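Local structure of interferon gamma receptor 1 (Gallus gallus, 4EQ3) at residues Y80-K85 against D99-Q104; R25-W30 against S66-E71. The protein probably binds interferon gamma as the alpha chain of its cell-surface receptor, this fragment being the extracellular part with two fibronectin type III-like domains. All coordinates share one frame; numbering follows the deposited sequence.

Interaction 1 (Y80-K85 against D99-Q104); sequences YWFRIK and DEFVLQ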
# COMPACT_ATOMS: atom_id res chain seq x y z
N TYR A 80 15.99 1.69 -2.03
CA TYR A 80 16.28 0.41 -2.66
C TYR A 80 16.42 0.65 -4.15
O TYR A 80 15.77 1.55 -4.70
CB TYR A 80 15.14 -0.59 -2.44
CG TYR A 80 15.00 -1.17 -1.04
CD1 TYR A 80 15.61 -2.38 -0.71
CD2 TYR A 80 14.24 -0.54 -0.07
CE1 TYR A 80 15.46 -2.93 0.56
CE2 TYR A 80 14.09 -1.08 1.20
CZ TYR A 80 14.71 -2.28 1.50
OH TYR A 80 14.56 -2.80 2.76
N TRP A 81 17.27 -0.13 -4.80
CA TRP A 81 17.28 -0.18 -6.24
C TRP A 81 17.04 -1.63 -6.66
O TRP A 81 17.35 -2.56 -5.91
CB TRP A 81 18.61 0.33 -6.81
CG TRP A 81 18.71 1.83 -6.81
CD1 TRP A 81 18.44 2.67 -7.84
CD2 TRP A 81 19.09 2.65 -5.71
NE1 TRP A 81 18.63 3.97 -7.46
CE2 TRP A 81 19.03 3.99 -6.15
CE3 TRP A 81 19.47 2.39 -4.39
CZ2 TRP A 81 19.35 5.06 -5.32
CZ3 TRP A 81 19.79 3.46 -3.57
CH2 TRP A 81 19.72 4.78 -4.04
N PHE A 82 16.47 -1.82 -7.84
CA PHE A 82 16.29 -3.17 -8.38
C PHE A 82 16.77 -3.20 -9.81
O PHE A 82 16.85 -2.16 -10.47
CB PHE A 82 14.82 -3.61 -8.30
CG PHE A 82 14.19 -3.38 -6.96
CD1 PHE A 82 13.45 -2.23 -6.72
CD2 PHE A 82 14.32 -4.31 -5.94
CE1 PHE A 82 12.86 -2.00 -5.49
CE2 PHE A 82 13.74 -4.09 -4.71
CZ PHE A 82 13.01 -2.93 -4.47
N ARG A 83 17.11 -4.38 -10.31
CA ARG A 83 17.56 -4.48 -11.70
C ARG A 83 17.24 -5.84 -12.29
O ARG A 83 17.12 -6.83 -11.57
CB ARG A 83 19.06 -4.16 -11.83
CG ARG A 83 19.99 -5.23 -11.26
CD ARG A 83 21.45 -4.78 -11.42
NE ARG A 83 22.43 -5.73 -10.91
CZ ARG A 83 23.75 -5.51 -10.94
NH1 ARG A 83 24.22 -4.38 -11.44
NH2 ARG A 83 24.59 -6.42 -10.46
N ILE A 84 17.10 -5.89 -13.61
CA ILE A 84 16.71 -7.14 -14.25
C ILE A 84 17.52 -7.36 -15.50
O ILE A 84 17.73 -6.44 -16.28
CB ILE A 84 15.23 -7.10 -14.68
CG1 ILE A 84 14.34 -6.53 -13.57
CG2 ILE A 84 14.78 -8.50 -15.12
CD1 ILE A 84 13.59 -5.28 -13.96
N LYS A 85 17.95 -8.60 -15.71
CA LYS A 85 18.58 -8.96 -16.98
C LYS A 85 17.77 -10.07 -17.62
O LYS A 85 17.08 -10.81 -16.92
CB LYS A 85 20.03 -9.41 -16.78
CG LYS A 85 20.15 -10.72 -16.01
CD LYS A 85 21.58 -11.24 -16.00
CE LYS A 85 21.73 -12.40 -15.03
NZ LYS A 85 23.11 -12.97 -15.02
N ASP A 99 14.33 3.18 -11.24
CA ASP A 99 14.43 4.40 -10.46
C ASP A 99 14.66 4.04 -9.00
O ASP A 99 14.33 2.93 -8.56
CB ASP A 99 13.14 5.23 -10.55
CG ASP A 99 12.87 5.76 -11.95
OD1 ASP A 99 13.82 5.89 -12.75
OD2 ASP A 99 11.69 6.06 -12.24
N GLU A 100 15.23 4.98 -8.25
CA GLU A 100 15.34 4.83 -6.81
C GLU A 100 13.96 4.60 -6.21
O GLU A 100 12.98 5.23 -6.62
CB GLU A 100 15.94 6.10 -6.20
CG GLU A 100 15.94 6.13 -4.69
CD GLU A 100 16.69 7.35 -4.14
OE1 GLU A 100 17.10 8.21 -4.95
OE2 GLU A 100 16.87 7.44 -2.91
N PHE A 101 13.88 3.70 -5.24
CA PHE A 101 12.59 3.41 -4.62
C PHE A 101 12.66 3.59 -3.12
O PHE A 101 13.52 3.02 -2.44
CB PHE A 101 12.10 2.00 -4.96
CG PHE A 101 10.84 1.60 -4.22
CD1 PHE A 101 9.59 1.91 -4.73
CD2 PHE A 101 10.92 0.92 -3.01
CE1 PHE A 101 8.43 1.54 -4.04
CE2 PHE A 101 9.76 0.55 -2.32
CZ PHE A 101 8.52 0.86 -2.83
N VAL A 102 11.74 4.40 -2.61
CA VAL A 102 11.59 4.63 -1.18
C VAL A 102 10.13 4.43 -0.81
O VAL A 102 9.26 5.15 -1.29
CB VAL A 102 12.00 6.06 -0.82
CG1 VAL A 102 11.92 6.24 0.67
CG2 VAL A 102 13.41 6.34 -1.32
N LEU A 103 9.87 3.44 0.04
CA LEU A 103 8.49 3.07 0.37
C LEU A 103 7.67 4.25 0.89
O LEU A 103 6.53 4.43 0.49
CB LEU A 103 8.46 1.90 1.36
CG LEU A 103 7.06 1.34 1.67
CD1 LEU A 103 6.40 0.78 0.42
CD2 LEU A 103 7.16 0.27 2.75
N GLN A 104 8.26 5.05 1.78
CA GLN A 104 7.57 6.20 2.35
C GLN A 104 7.17 7.22 1.29
O GLN A 104 6.16 7.93 1.43
CB GLN A 104 8.47 6.89 3.40
CG GLN A 104 7.91 8.19 3.96
CD GLN A 104 8.32 9.40 3.15
OE1 GLN A 104 9.47 9.54 2.75
NE2 GLN A 104 7.37 10.29 2.90

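Interaction 2 (R25-W30 against S66-E71); sequences RTVLYW and SCDLSE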
# COMPACT_ATOMS: atom_id res chain seq x y z
N ARG A 25 2.08 -4.12 -0.61
CA ARG A 25 2.38 -5.10 -1.65
C ARG A 25 3.19 -4.38 -2.72
O ARG A 25 2.69 -3.48 -3.40
CB ARG A 25 1.10 -5.70 -2.24
CG ARG A 25 1.33 -6.82 -3.26
CD ARG A 25 1.83 -8.13 -2.62
NE ARG A 25 0.80 -8.84 -1.86
CZ ARG A 25 0.88 -10.11 -1.48
NH1 ARG A 25 -0.11 -10.67 -0.79
NH2 ARG A 25 1.94 -10.84 -1.79
N THR A 26 4.45 -4.77 -2.87
CA THR A 26 5.30 -4.14 -3.85
C THR A 26 5.66 -5.10 -4.96
O THR A 26 6.19 -6.19 -4.72
CB THR A 26 6.60 -3.60 -3.22
OG1 THR A 26 6.27 -2.73 -2.14
CG2 THR A 26 7.42 -2.86 -4.25
N VAL A 27 5.40 -4.68 -6.19
CA VAL A 27 5.69 -5.53 -7.34
C VAL A 27 6.43 -4.79 -8.43
O VAL A 27 6.12 -3.63 -8.75
CB VAL A 27 4.41 -6.19 -7.91
CG1 VAL A 27 4.79 -7.30 -8.86
CG2 VAL A 27 3.55 -6.74 -6.79
N LEU A 28 7.43 -5.46 -8.99
CA LEU A 28 8.25 -4.92 -10.06
C LEU A 28 7.77 -5.48 -11.38
O LEU A 28 7.57 -6.69 -11.50
CB LEU A 28 9.72 -5.30 -9.85
CG LEU A 28 10.66 -5.05 -11.03
CD1 LEU A 28 10.91 -3.55 -11.24
CD2 LEU A 28 11.99 -5.77 -10.81
N TYR A 29 7.58 -4.62 -12.37
CA TYR A 29 7.11 -5.05 -13.67
C TYR A 29 8.06 -4.58 -14.75
O TYR A 29 8.69 -3.54 -14.61
CB TYR A 29 5.73 -4.47 -13.96
CG TYR A 29 4.66 -4.83 -12.96
CD1 TYR A 29 4.02 -6.06 -13.02
CD2 TYR A 29 4.28 -3.93 -11.97
CE1 TYR A 29 3.03 -6.39 -12.12
CE2 TYR A 29 3.27 -4.26 -11.06
CZ TYR A 29 2.65 -5.49 -11.14
OH TYR A 29 1.66 -5.84 -10.26
N TRP A 30 8.13 -5.33 -15.84
CA TRP A 30 8.86 -4.91 -17.02
C TRP A 30 8.23 -5.52 -18.27
O TRP A 30 7.28 -6.31 -18.20
CB TRP A 30 10.33 -5.33 -16.92
CG TRP A 30 10.52 -6.80 -16.68
CD1 TRP A 30 10.77 -7.76 -17.61
CD2 TRP A 30 10.48 -7.47 -15.41
NE1 TRP A 30 10.87 -8.99 -17.01
CE2 TRP A 30 10.70 -8.84 -15.66
CE3 TRP A 30 10.27 -7.05 -14.09
CZ2 TRP A 30 10.73 -9.79 -14.63
CZ3 TRP A 30 10.30 -7.99 -13.08
CH2 TRP A 30 10.52 -9.34 -13.36
N SER A 66 7.21 -10.10 -14.16
CA SER A 66 6.94 -9.41 -12.91
C SER A 66 7.63 -10.14 -11.77
O SER A 66 7.96 -11.32 -11.89
CB SER A 66 5.43 -9.29 -12.66
OG SER A 66 4.82 -10.55 -12.46
N CYS A 67 7.85 -9.43 -10.68
CA CYS A 67 8.50 -10.01 -9.51
C CYS A 67 7.94 -9.37 -8.26
O CYS A 67 7.93 -8.14 -8.15
CB CYS A 67 10.01 -9.78 -9.59
SG CYS A 67 10.90 -10.33 -8.13
N ASP A 68 7.46 -10.19 -7.33
CA ASP A 68 6.90 -9.67 -6.08
C ASP A 68 8.05 -9.40 -5.12
O ASP A 68 8.75 -10.33 -4.71
CB ASP A 68 5.90 -10.67 -5.46
CG ASP A 68 5.18 -10.10 -4.23
OD1 ASP A 68 5.50 -8.98 -3.78
OD2 ASP A 68 4.28 -10.78 -3.69
N LEU A 69 8.24 -8.13 -4.79
CA LEU A 69 9.39 -7.69 -3.99
C LEU A 69 9.03 -7.49 -2.52
O LEU A 69 9.88 -7.06 -1.72
CB LEU A 69 9.95 -6.38 -4.55
CG LEU A 69 10.37 -6.32 -6.02
CD1 LEU A 69 10.76 -4.89 -6.39
CD2 LEU A 69 11.53 -7.27 -6.27
N SER A 70 7.79 -7.80 -2.16
CA SER A 70 7.28 -7.49 -0.83
C SER A 70 8.11 -8.08 0.31
O SER A 70 8.09 -7.57 1.43
CB SER A 70 5.83 -7.96 -0.69
OG SER A 70 5.00 -7.35 -1.66
N GLU A 71 8.83 -9.17 0.03
CA GLU A 71 9.59 -9.83 1.07
C GLU A 71 11.03 -9.33 1.13
O GLU A 71 11.78 -9.71 2.03
CB GLU A 71 9.58 -11.34 0.88
CG GLU A 71 8.19 -11.97 0.94
CD GLU A 71 7.54 -11.85 2.31
OE1 GLU A 71 8.05 -12.47 3.27
OE2 GLU A 71 6.52 -11.14 2.43

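Interaction 1 (Y80-K85 against D99-Q104)
Tyr80 and Phe101 tie the two backbones together with a pair of hydrogen bonds. Tyr80 N gives its hydrogen to Phe101 O at 2.8 Å, and Phe101 N returns one to Tyr80 O at 2.9 Å. This closes a single antiparallel bridge of the hydrogen-bonded type, which carries the pairing of strands 81-88 and 91-97 a little further: Phe82 is still hydrogen-bonded to Thr98, and Ile84 to Val96. The sheet belongs to the N-terminal fibronectin type III-like domain, and the second segment runs on from its edge strand, through Val102 at the N-cap, into the short helix 103-106 on the way to the second domain.

The CH-pi contact is made by Trp81 and Glu100. Glu100 CA sits over the five-membered ring of Trp81, 3.9 Å from its centroid and 30° off the normal. Because Glu100 CG is anti to the backbone N (chi1 172°) and the chain stays extended beyond it, the acid runs out past the CZ2 rim of the six-membered ring: Glu100 CG lies 3.6 Å from Trp81 CZ2, and Glu100 CD 3.7 Å from the same carbon. The carboxylate is turned 28° from the indole plane. At its polar end, Glu100 OE2 is hydrogen-bonded to Ser79 OG. The indole also takes part in a cation-pi contact with Lys46, so a positive and a negative side chain both lie against this partly exposed ring.

On the buried side of the strand, Phe82 turns its rim, near the ring plane, to the CB of Phe101, with Phe82 CE1 and Phe101 CB 4.1 Å apart. The Phe101 ring then packs on Val19 and Ser21 of strand 17-22. Tyr80 meets Phe101 mainly through its backbone; its hydroxyl is hydrogen-bonded to the backbone N of Asn74.

Interaction 2 (R25-W30 against S66-E71)
Arg25 and Asp68 meet at about a right angle at one end of the antiparallel pair formed by strands 25-31 and 66-68. The arginine chain bends twice and brings NH2, edge-on, to Asp68 OD2 at 3.0 Å, where it meets the syn lone pair in a salt bridge; the two flat groups are 47° apart. The other carboxylate oxygen is gripped by Ser70. Ser70 N closes an Asx turn onto Asp68 OD1 from above the carboxylate plane, whereas Ser70 OG donates to the syn lone pair of the same oxygen at 2.7 Å. That hydroxyl accepts from Thr26 N at 2.9 Å, so the turn after strand 66-68 is pinned to the neighbouring strand.

At the far end, Trp30 lays its six-membered ring over the Ser66 backbone, with Ser66 N 3.5 Å above the plane and toward the rim. Its edge meets Cys67, Trp30 CH2 lying 3.8 Å from Cys67 CB. Chi1 of 55° puts Trp30 CG between the backbone N and the carbonyl carbon, swinging the indole back across the partner strand. Leu28 shares this inner face, with its CB 3.6 Å from Leu69 CD1. Tyr29, on the opposite face, touches Ser66 CB obliquely through CD1.

Leu28 and Cys67 exchange two backbone hydrogen bonds between these groups, and the disulfide from Cys67 to Cys59 joins this sheet of the N-terminal domain to the four-stranded one. Thr26 O, which accepts from Leu69 N, comes within 3.0 Å of Asp68 OD1 without bonding to it, but the three donors probably outweigh this, favour the ionised carboxylate and may fix its rotation.

How the interactions relate
Both interactions belong to the N-terminal domain but sit in its two different sheets: interaction 2 pairs strands of the three-stranded sheet, while interaction 1 extends the edge of the four-stranded one. Each is partly buried, its inward side apolar and its outward side mixed. The inward groups meet: Phe82 CE2 lies 3.5 Å from Leu69 CD1, Ile84 CD1 packs on Leu28 and Trp30, and Phe101 CZ approaches Thr26 CG2. Their outer chemistry differs. In interaction 1 a carboxylate chain runs along an indole to a serine outside the segments, whereas interaction 2 has a salt bridge across it and an Asx turn beside it. Interaction 2 has the longer register; interaction 1 rests on a single bridge.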